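Local structure of histidine kinase (Pseudomonas aeruginosa, 7C1I) at residues A[27-32]-A[99-104]; A[20-25]-A[109-114]. The protein probably relays phosphoryl groups between a sensor histidine kinase and response regulators, as a histidine-containing phosphotransfer (HPt) protein of a two-component system. All coordinates share one frame; numbering follows the deposited sequence.

Contact 1: A[27-32]-A[99-104]; sequences DTFVLD and REFAIV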
ATOM      1  N   ASP A  27      -5.329 -23.140  -8.015  1.00 16.48           N
ATOM      2  CA  ASP A  27      -6.528 -22.546  -7.366  1.00 17.12           C
ATOM      3  C   ASP A  27      -6.288 -22.633  -5.853  1.00 17.50           C
ATOM      4  O   ASP A  27      -6.651 -21.672  -5.149  1.00 19.13           O
ATOM      5  CB  ASP A  27      -7.839 -23.221  -7.777  1.00 22.41           C
ATOM      6  CG  ASP A  27      -8.216 -22.845  -9.199  1.00 27.36           C
ATOM      7  OD1 ASP A  27      -7.747 -21.792  -9.672  1.00 27.83           O
ATOM      8  OD2 ASP A  27      -9.059 -23.608  -9.708  1.00 25.97           O
ATOM      9  N   THR A  28      -5.849 -23.826  -5.440  0.52 16.78           N
ATOM     10  CA  THR A  28      -5.793 -24.102  -3.979  0.52 18.33           C
ATOM     11  C   THR A  28      -4.756 -23.155  -3.366  0.52 16.58           C
ATOM     12  O   THR A  28      -5.145 -22.667  -2.284  0.52 15.59           O
ATOM     13  CB  THR A  28      -5.441 -25.552  -3.625  0.52 19.32           C
ATOM     14  OG1 THR A  28      -6.522 -26.298  -4.185  0.52 18.39           O
ATOM     15  CG2 THR A  28      -5.382 -25.812  -2.135  0.52 17.00           C
ATOM     16  N   PHE A  29      -3.630 -23.026  -4.076  1.00 16.17           N
ATOM     17  CA  PHE A  29      -2.473 -22.226  -3.595  1.00 16.67           C
ATOM     18  C   PHE A  29      -2.972 -20.792  -3.380  1.00 18.90           C
ATOM     19  O   PHE A  29      -2.660 -20.127  -2.375  1.00 16.04           O
ATOM     20  CB  PHE A  29      -1.268 -22.219  -4.537  1.00 16.60           C
ATOM     21  CG  PHE A  29      -0.206 -21.280  -4.023  1.00 14.92           C
ATOM     22  CD1 PHE A  29       0.511 -21.633  -2.892  1.00 16.69           C
ATOM     23  CD2 PHE A  29       0.035 -20.069  -4.649  1.00 16.97           C
ATOM     24  CE1 PHE A  29       1.604 -20.889  -2.477  1.00 20.01           C
ATOM     25  CE2 PHE A  29       0.984 -19.218  -4.103  1.00 17.25           C
ATOM     26  CZ  PHE A  29       1.773 -19.656  -3.064  1.00 18.58           C
ATOM     27  N   VAL A  30      -3.796 -20.299  -4.308  1.00 14.37           N
ATOM     28  CA  VAL A  30      -4.326 -18.908  -4.180  1.00 15.48           C
ATOM     29  C   VAL A  30      -5.129 -18.840  -2.876  1.00 16.73           C
ATOM     30  O   VAL A  30      -4.994 -17.916  -2.048  1.00 17.15           O
ATOM     31  CB  VAL A  30      -5.092 -18.426  -5.427  1.00 15.41           C
ATOM     32  CG1 VAL A  30      -5.871 -17.138  -5.210  1.00 18.55           C
ATOM     33  CG2 VAL A  30      -4.090 -18.345  -6.569  1.00 18.24           C
ATOM     34  N   LEU A  31      -6.121 -19.716  -2.677  1.00 15.58           N
ATOM     35  CA  LEU A  31      -7.019 -19.635  -1.495  1.00 18.11           C
ATOM     36  C   LEU A  31      -6.182 -19.871  -0.232  1.00 18.46           C
ATOM     37  O   LEU A  31      -6.437 -19.128   0.737  1.00 19.10           O
ATOM     38  CB  LEU A  31      -8.118 -20.689  -1.665  1.00 21.30           C
ATOM     39  CG  LEU A  31      -9.082 -20.294  -2.782  1.00 22.31           C
ATOM     40  CD1 LEU A  31     -10.091 -21.408  -3.016  1.00 30.47           C
ATOM     41  CD2 LEU A  31      -9.817 -18.975  -2.602  1.00 25.86           C
ATOM     42  N   ASP A  32      -5.276 -20.853  -0.210  1.00 16.76           N
ATOM     43  CA  ASP A  32      -4.478 -21.166   1.006  1.00 19.59           C
ATOM     44  C   ASP A  32      -3.713 -19.886   1.360  1.00 20.99           C
ATOM     45  O   ASP A  32      -3.624 -19.511   2.546  1.00 18.28           O
ATOM     46  CB  ASP A  32      -3.553 -22.361   0.767  1.00 21.88           C
ATOM     47  CG  ASP A  32      -4.272 -23.700   0.773  1.00 23.36           C
ATOM     48  OD1 ASP A  32      -5.483 -23.738   1.066  1.00 26.14           O
ATOM     49  OD2 ASP A  32      -3.495 -24.609   0.421  1.00 27.78           O
ATOM     50  N   ARG A  99       2.786  -7.988  -1.949  0.54 12.12           N
ATOM     51  CA  ARG A  99       3.073  -7.511  -3.329  0.54 13.94           C
ATOM     52  C   ARG A  99       3.556  -8.706  -4.160  0.54 14.01           C
ATOM     53  O   ARG A  99       3.004  -8.803  -5.273  0.54 10.83           O
ATOM     54  CB  ARG A  99       3.966  -6.267  -3.302  0.54 15.00           C
ATOM     55  CG  ARG A  99       3.336  -5.100  -2.555  0.54 19.29           C
ATOM     56  CD  ARG A  99       1.891  -4.701  -2.789  0.54 18.73           C
ATOM     57  NE  ARG A  99       1.587  -3.552  -1.949  0.54 25.27           N
ATOM     58  CZ  ARG A  99       0.604  -2.673  -2.101  0.54 35.27           C
ATOM     59  NH1 ARG A  99      -0.206  -2.728  -3.145  0.54 29.43           N
ATOM     60  NH2 ARG A  99       0.447  -1.742  -1.176  0.54 30.87           N
ATOM     61  N   GLU A 100       4.393  -9.570  -3.575  1.00 13.17           N
ATOM     62  CA  GLU A 100       4.974 -10.719  -4.320  1.00 12.56           C
ATOM     63  C   GLU A 100       3.867 -11.731  -4.635  1.00 13.91           C
ATOM     64  O   GLU A 100       3.780 -12.295  -5.748  1.00 12.89           O
ATOM     65  CB  GLU A 100       6.074 -11.375  -3.485  1.00 15.21           C
ATOM     66  CG  GLU A 100       6.749 -12.461  -4.301  1.00 15.81           C
ATOM     67  CD  GLU A 100       7.458 -12.055  -5.582  1.00 21.74           C
ATOM     68  OE1 GLU A 100       7.884 -10.895  -5.766  1.00 20.29           O
ATOM     69  OE2 GLU A 100       7.682 -13.011  -6.353  1.00 21.80           O
ATOM     70  N   PHE A 101       3.040 -12.035  -3.629  1.00 13.66           N
ATOM     71  CA  PHE A 101       1.860 -12.927  -3.778  1.00 13.72           C
ATOM     72  C   PHE A 101       0.988 -12.401  -4.923  1.00 14.07           C
ATOM     73  O   PHE A 101       0.465 -13.156  -5.761  1.00 13.64           O
ATOM     74  CB  PHE A 101       1.041 -13.145  -2.503  1.00 13.31           C
ATOM     75  CG  PHE A 101      -0.172 -13.984  -2.815  1.00 12.89           C
ATOM     76  CD1 PHE A 101      -0.076 -15.319  -3.171  1.00 15.21           C
ATOM     77  CD2 PHE A 101      -1.437 -13.421  -2.822  1.00 11.64           C
ATOM     78  CE1 PHE A 101      -1.234 -16.005  -3.503  1.00 14.76           C
ATOM     79  CE2 PHE A 101      -2.606 -14.106  -3.108  1.00 14.83           C
ATOM     80  CZ  PHE A 101      -2.486 -15.442  -3.419  1.00 14.20           C
ATOM     81  N   ALA A 102       0.808 -11.083  -5.057  1.00 12.75           N
ATOM     82  CA  ALA A 102      -0.098 -10.564  -6.109  1.00 11.51           C
ATOM     83  C   ALA A 102       0.460 -10.990  -7.470  1.00 14.27           C
ATOM     84  O   ALA A 102      -0.348 -11.238  -8.387  1.00 13.34           O
ATOM     85  CB  ALA A 102      -0.192  -9.060  -6.028  1.00 14.41           C
ATOM     86  N   ILE A 103       1.787 -11.043  -7.605  1.00 11.64           N
ATOM     87  CA  ILE A 103       2.407 -11.463  -8.897  1.00 11.99           C
ATOM     88  C   ILE A 103       2.093 -12.947  -9.104  1.00 14.85           C
ATOM     89  O   ILE A 103       1.711 -13.344 -10.220  1.00 14.60           O
ATOM     90  CB  ILE A 103       3.918 -11.169  -8.956  1.00 13.01           C
ATOM     91  CG1 ILE A 103       4.197  -9.675  -8.776  1.00 14.49           C
ATOM     92  CG2 ILE A 103       4.528 -11.803 -10.197  1.00 16.63           C
ATOM     93  CD1 ILE A 103       5.670  -9.363  -8.674  1.00 15.57           C
ATOM     94  N   VAL A 104       2.456 -13.756  -8.103  1.00 13.43           N
ATOM     95  CA  VAL A 104       2.200 -15.219  -8.272  1.00 14.28           C
ATOM     96  C   VAL A 104       0.714 -15.420  -8.583  1.00 14.44           C
ATOM     97  O   VAL A 104       0.356 -16.239  -9.456  1.00 15.03           O
ATOM     98  CB  VAL A 104       2.569 -15.936  -6.958  1.00 13.84           C
ATOM     99  CG1 VAL A 104       2.136 -17.389  -7.103  1.00 16.60           C
ATOM    100  CG2 VAL A 104       4.073 -15.761  -6.826  1.00 16.22           C
TER

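Contact 2: A[20-25]-A[109-114]; sequences DEYPVL and KQERQR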
ATOM      1  N   ASP A  20      -3.825 -33.742 -14.391  0.54 31.34           N
ATOM      2  CA  ASP A  20      -5.156 -33.077 -14.315  0.54 33.06           C
ATOM      3  C   ASP A  20      -5.328 -32.277 -13.020  0.54 29.88           C
ATOM      4  O   ASP A  20      -6.253 -31.443 -12.949  0.54 31.11           O
ATOM      5  CB  ASP A  20      -6.192 -34.189 -14.501  0.54 43.38           C
ATOM      6  CG  ASP A  20      -5.898 -35.454 -13.714  0.54 43.86           C
ATOM      7  OD1 ASP A  20      -4.904 -36.156 -13.989  0.54 43.27           O
ATOM      8  OD2 ASP A  20      -6.631 -35.747 -12.747  0.54 42.02           O
ATOM      9  N   GLU A  21      -4.590 -32.616 -11.958  1.00 27.58           N
ATOM     10  CA  GLU A  21      -4.763 -31.991 -10.619  1.00 26.88           C
ATOM     11  C   GLU A  21      -3.975 -30.676 -10.599  1.00 25.12           C
ATOM     12  O   GLU A  21      -4.256 -29.875  -9.683  1.00 26.96           O
ATOM     13  CB  GLU A  21      -4.229 -32.926  -9.532  1.00 27.48           C
ATOM     14  CG  GLU A  21      -4.718 -32.547  -8.146  1.00 38.37           C
ATOM     15  CD  GLU A  21      -4.232 -33.455  -7.029  1.00 55.83           C
ATOM     16  OE1 GLU A  21      -4.111 -34.649  -7.370  1.00 37.25           O
ATOM     17  OE2 GLU A  21      -3.923 -32.970  -5.921  1.00 40.25           O
ATOM     18  N   TYR A  22      -3.099 -30.506 -11.593  1.00 20.17           N
ATOM     19  CA  TYR A  22      -2.293 -29.257 -11.648  1.00 19.19           C
ATOM     20  C   TYR A  22      -3.139 -27.989 -11.575  1.00 23.63           C
ATOM     21  O   TYR A  22      -2.884 -27.154 -10.709  1.00 18.72           O
ATOM     22  CB  TYR A  22      -1.280 -29.200 -12.794  1.00 20.95           C
ATOM     23  CG  TYR A  22      -0.416 -27.964 -12.842  1.00 20.48           C
ATOM     24  CD1 TYR A  22       0.600 -27.853 -11.908  1.00 21.60           C
ATOM     25  CD2 TYR A  22      -0.508 -27.023 -13.854  1.00 21.68           C
ATOM     26  CE1 TYR A  22       1.540 -26.838 -11.987  1.00 22.73           C
ATOM     27  CE2 TYR A  22       0.373 -25.955 -13.877  1.00 21.93           C
ATOM     28  CZ  TYR A  22       1.356 -25.827 -12.913  1.00 26.12           C
ATOM     29  OH  TYR A  22       2.285 -24.827 -12.891  1.00 26.30           O
ATOM     30  N   PRO A  23      -4.217 -27.780 -12.363  1.00 22.66           N
ATOM     31  CA  PRO A  23      -4.994 -26.549 -12.216  1.00 19.59           C
ATOM     32  C   PRO A  23      -5.627 -26.399 -10.823  1.00 24.64           C
ATOM     33  O   PRO A  23      -5.829 -25.297 -10.343  1.00 20.91           O
ATOM     34  CB  PRO A  23      -6.049 -26.575 -13.331  1.00 22.52           C
ATOM     35  CG  PRO A  23      -6.010 -28.005 -13.808  1.00 23.31           C
ATOM     36  CD  PRO A  23      -4.611 -28.533 -13.566  1.00 20.29           C
ATOM     37  N   VAL A  24      -6.020 -27.505 -10.182  1.00 17.80           N
ATOM     38  CA  VAL A  24      -6.665 -27.474  -8.836  1.00 17.85           C
ATOM     39  C   VAL A  24      -5.657 -26.911  -7.828  1.00 19.58           C
ATOM     40  O   VAL A  24      -6.036 -26.109  -6.953  1.00 23.05           O
ATOM     41  CB  VAL A  24      -7.119 -28.902  -8.471  1.00 24.13           C
ATOM     42  CG1 VAL A  24      -7.709 -28.929  -7.070  1.00 28.27           C
ATOM     43  CG2 VAL A  24      -8.112 -29.385  -9.517  1.00 28.71           C
ATOM     44  N   LEU A  25      -4.388 -27.300  -7.991  1.00 18.07           N
ATOM     45  CA  LEU A  25      -3.267 -26.877  -7.108  1.00 18.60           C
ATOM     46  C   LEU A  25      -3.037 -25.375  -7.319  1.00 21.48           C
ATOM     47  O   LEU A  25      -2.791 -24.685  -6.309  1.00 21.83           O
ATOM     48  CB  LEU A  25      -1.964 -27.625  -7.407  1.00 19.14           C
ATOM     49  CG  LEU A  25      -2.064 -29.115  -7.081  1.00 26.27           C
ATOM     50  CD1 LEU A  25      -0.709 -29.722  -7.407  1.00 26.72           C
ATOM     51  CD2 LEU A  25      -2.360 -29.309  -5.602  1.00 30.26           C
ATOM     52  N   LYS A 109      -3.650 -17.247 -12.140  1.00 16.75           N
ATOM     53  CA  LYS A 109      -5.015 -17.073 -12.707  1.00 15.88           C
ATOM     54  C   LYS A 109      -4.875 -17.113 -14.233  1.00 19.15           C
ATOM     55  O   LYS A 109      -5.725 -17.753 -14.888  1.00 19.69           O
ATOM     56  CB  LYS A 109      -5.529 -15.692 -12.289  1.00 19.06           C
ATOM     57  CG  LYS A 109      -5.909 -15.640 -10.815  1.00 22.66           C
ATOM     58  CD  LYS A 109      -7.255 -16.293 -10.591  1.00 23.00           C
ATOM     59  CE  LYS A 109      -7.690 -16.455  -9.150  1.00 33.81           C
ATOM     60  NZ  LYS A 109      -9.078 -16.975  -9.158  1.00 32.40           N
ATOM     61  N   GLN A 110      -3.785 -16.568 -14.780  1.00 15.15           N
ATOM     62  CA  GLN A 110      -3.569 -16.610 -16.251  1.00 16.87           C
ATOM     63  C   GLN A 110      -3.480 -18.072 -16.705  1.00 20.77           C
ATOM     64  O   GLN A 110      -4.118 -18.473 -17.699  1.00 20.27           O
ATOM     65  CB  GLN A 110      -2.339 -15.770 -16.601  1.00 19.85           C
ATOM     66  CG  GLN A 110      -2.045 -15.673 -18.090  1.00 21.57           C
ATOM     67  CD  GLN A 110      -0.830 -14.799 -18.289  1.00 25.33           C
ATOM     68  OE1 GLN A 110       0.187 -14.946 -17.615  1.00 25.17           O
ATOM     69  NE2 GLN A 110      -0.852 -14.014 -19.354  1.00 22.18           N
ATOM     70  N   GLU A 111      -2.580 -18.813 -16.049  1.00 17.22           N
ATOM     71  CA  GLU A 111      -2.275 -20.210 -16.460  1.00 16.52           C
ATOM     72  C   GLU A 111      -3.586 -20.980 -16.267  1.00 18.44           C
ATOM     73  O   GLU A 111      -3.926 -21.856 -17.089  1.00 18.50           O
ATOM     74  CB  GLU A 111      -1.192 -20.788 -15.548  1.00 17.76           C
ATOM     75  CG  GLU A 111      -0.887 -22.223 -15.937  1.00 21.73           C
ATOM     76  CD  GLU A 111      -0.411 -22.432 -17.365  1.00 26.61           C
ATOM     77  OE1 GLU A 111       0.136 -21.487 -17.967  1.00 26.40           O
ATOM     78  OE2 GLU A 111      -0.467 -23.602 -17.797  1.00 25.32           O
ATOM     79  N   ARG A 112      -4.357 -20.818 -15.188  1.00 16.18           N
ATOM     80  CA  ARG A 112      -5.564 -21.629 -14.872  1.00 15.98           C
ATOM     81  C   ARG A 112      -6.548 -21.538 -16.043  1.00 18.04           C
ATOM     82  O   ARG A 112      -7.360 -22.469 -16.213  1.00 16.49           O
ATOM     83  CB  ARG A 112      -6.220 -21.169 -13.566  1.00 17.82           C
ATOM     84  CG  ARG A 112      -7.533 -21.819 -13.154  1.00 20.83           C
ATOM     85  CD  ARG A 112      -7.218 -23.280 -12.895  1.00 18.60           C
ATOM     86  NE  ARG A 112      -8.474 -23.951 -12.589  1.00 20.35           N
ATOM     87  CZ  ARG A 112      -9.333 -24.452 -13.469  1.00 29.07           C
ATOM     88  NH1 ARG A 112      -9.093 -24.290 -14.758  1.00 23.41           N
ATOM     89  NH2 ARG A 112     -10.437 -25.070 -13.087  1.00 26.77           N
ATOM     90  N   GLN A 113      -6.574 -20.427 -16.786  1.00 16.85           N
ATOM     91  CA  GLN A 113      -7.609 -20.214 -17.833  1.00 18.30           C
ATOM     92  C   GLN A 113      -7.324 -21.174 -18.993  1.00 17.82           C
ATOM     93  O   GLN A 113      -8.190 -21.317 -19.877  1.00 18.77           O
ATOM     94  CB  GLN A 113      -7.509 -18.744 -18.246  1.00 21.42           C
ATOM     95  CG  GLN A 113      -8.227 -17.844 -17.252  1.00 24.32           C
ATOM     96  CD  GLN A 113      -7.936 -16.397 -17.570  1.00 32.37           C
ATOM     97  OE1 GLN A 113      -8.087 -15.946 -18.702  1.00 39.42           O
ATOM     98  NE2 GLN A 113      -7.415 -15.613 -16.640  1.00 26.72           N
ATOM     99  N   ARG A 114      -6.197 -21.890 -19.016  1.00 15.38           N
ATOM    100  CA  ARG A 114      -5.761 -22.841 -20.073  1.00 17.30           C
ATOM    101  C   ARG A 114      -6.436 -24.189 -19.801  1.00 17.75           C
ATOM    102  O   ARG A 114      -6.267 -25.013 -20.725  1.00 19.57           O
ATOM    103  CB  ARG A 114      -4.241 -22.930 -20.245  1.00 20.99           C
ATOM    104  CG  ARG A 114      -3.664 -21.561 -20.578  1.00 22.85           C
ATOM    105  CD  ARG A 114      -2.149 -21.587 -20.635  1.00 26.65           C
ATOM    106  NE  ARG A 114      -1.763 -22.293 -21.848  1.00 28.48           N
ATOM    107  CZ  ARG A 114      -1.299 -23.537 -21.852  1.00 31.49           C
ATOM    108  NH1 ARG A 114      -1.009 -24.067 -23.028  1.00 36.89           N
ATOM    109  NH2 ARG A 114      -1.025 -24.140 -20.710  1.00 32.17           N
TER

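Contact 1: A[27-32]-A[99-104]
The carbonyl oxygen of Phe29 accepts a hydrogen bond from the hydroxyl of Ser33, one turn further along helix 22-45. No hydrogen bond crosses to residues 99-104, and the contact itself is apolar and buried. Two phenylalanines carry it. In each, CG is anti to the backbone N (chi1 175° in Phe29 and 176° in Phe101), which brings the ring's end nearer the facing helix than the start of the side chain. The two side chains slide past each other in opposite directions, and Phe29 CE2 faces the CD1-CE1 side of the Phe101 ring. Phe29 CE2 sits 4.0 Å from Phe101 CE1, at the edge of the Phe101 ring and near its plane. The rings therefore do not lie face on face. The same Phe29 CE2 also lies 3.7 Å from Val104 CG1, whose side chain crosses that of Phe29 at about a right angle. Phe101 inserts its far end, CZ, against the backbone and side chain of Val30. Phe101 CZ is 3.8 Å from Val30 O, and Val30 CG1 is 4.2 Å from the same Phe101 CZ. The same ring also touches Ser33, Glu34 and Leu37, so it packs along about two turns of helix 22-45. Met66 adjoins Phe29, and Ala68 adjoins Val104. The local axes are 11.2 Å apart at their closest and run at 159° to each other. Large side chains bridge that wide separation. This is the nearly antiparallel packing of helices 22-45 and 90-112, the first and last of the four-helix bundle of an HPt domain.

Contact 2: A[20-25]-A[109-114]
Arg112 lays its side chain across Pro23, with Pro23 CB over one face of the guanidinium group. The closest point is Arg112 CD, 3.5 Å from Pro23 CB. Arg112 CD also lies 3.5 Å from the backbone oxygen Pro23 O. Arg112 NE follows at 3.6 Å from the same Pro23 CB. The arginine bends at chi2 (65°), which folds the chain over the proline instead of letting it run straight out. Its polar end is held from outside the two segments. NE forms a salt bridge with Asp27, and NH2 donates to the backbone oxygen of Arg116. These partners should fix the rotation of the guanidinium above the proline. The contact joins the N-terminal part of helix 22-45 to the C-terminal part of helix 90-112, at one end of the HPt helical bundle. Beside the first pair, Tyr22 and Glu111 meet more loosely. Tyr22 CE2 is 4.4 Å from Glu111 CG, and this methylene approaches the ring obliquely. The ring also packs on Leu11 and Gln15 of helix 8-18 and on Tyr115. The carboxylate of Glu111 has other partners. Its OE2 forms a salt bridge with Arg114 NH2 at 3.0 Å, met on the syn side but 34° out of the carboxylate plane. Tyr115 OH is hydrogen-bonded to the same OE2.

How the contacts relate
Both contacts pair helix 22-45 with helix 90-112, and their centres are about 13 Å apart. Contact 1 is nested inside the loop closed by contact 2. Its centre lies about 6 Å from the centre of the chain, and aromatic rings and valine methyls fill it. The centre of contact 2 lies about 17 Å from the centre of the chain, at the end of the bundle, and the contact is partly buried. There charged side chains use their aliphatic parts for packing and their ends for ion pairs. One bond ties the two together: Asp27 OD2 in segment 27-32 meets Arg112 NE in segment 109-114 at 3.0 Å. Both contacts also touch the second subunit.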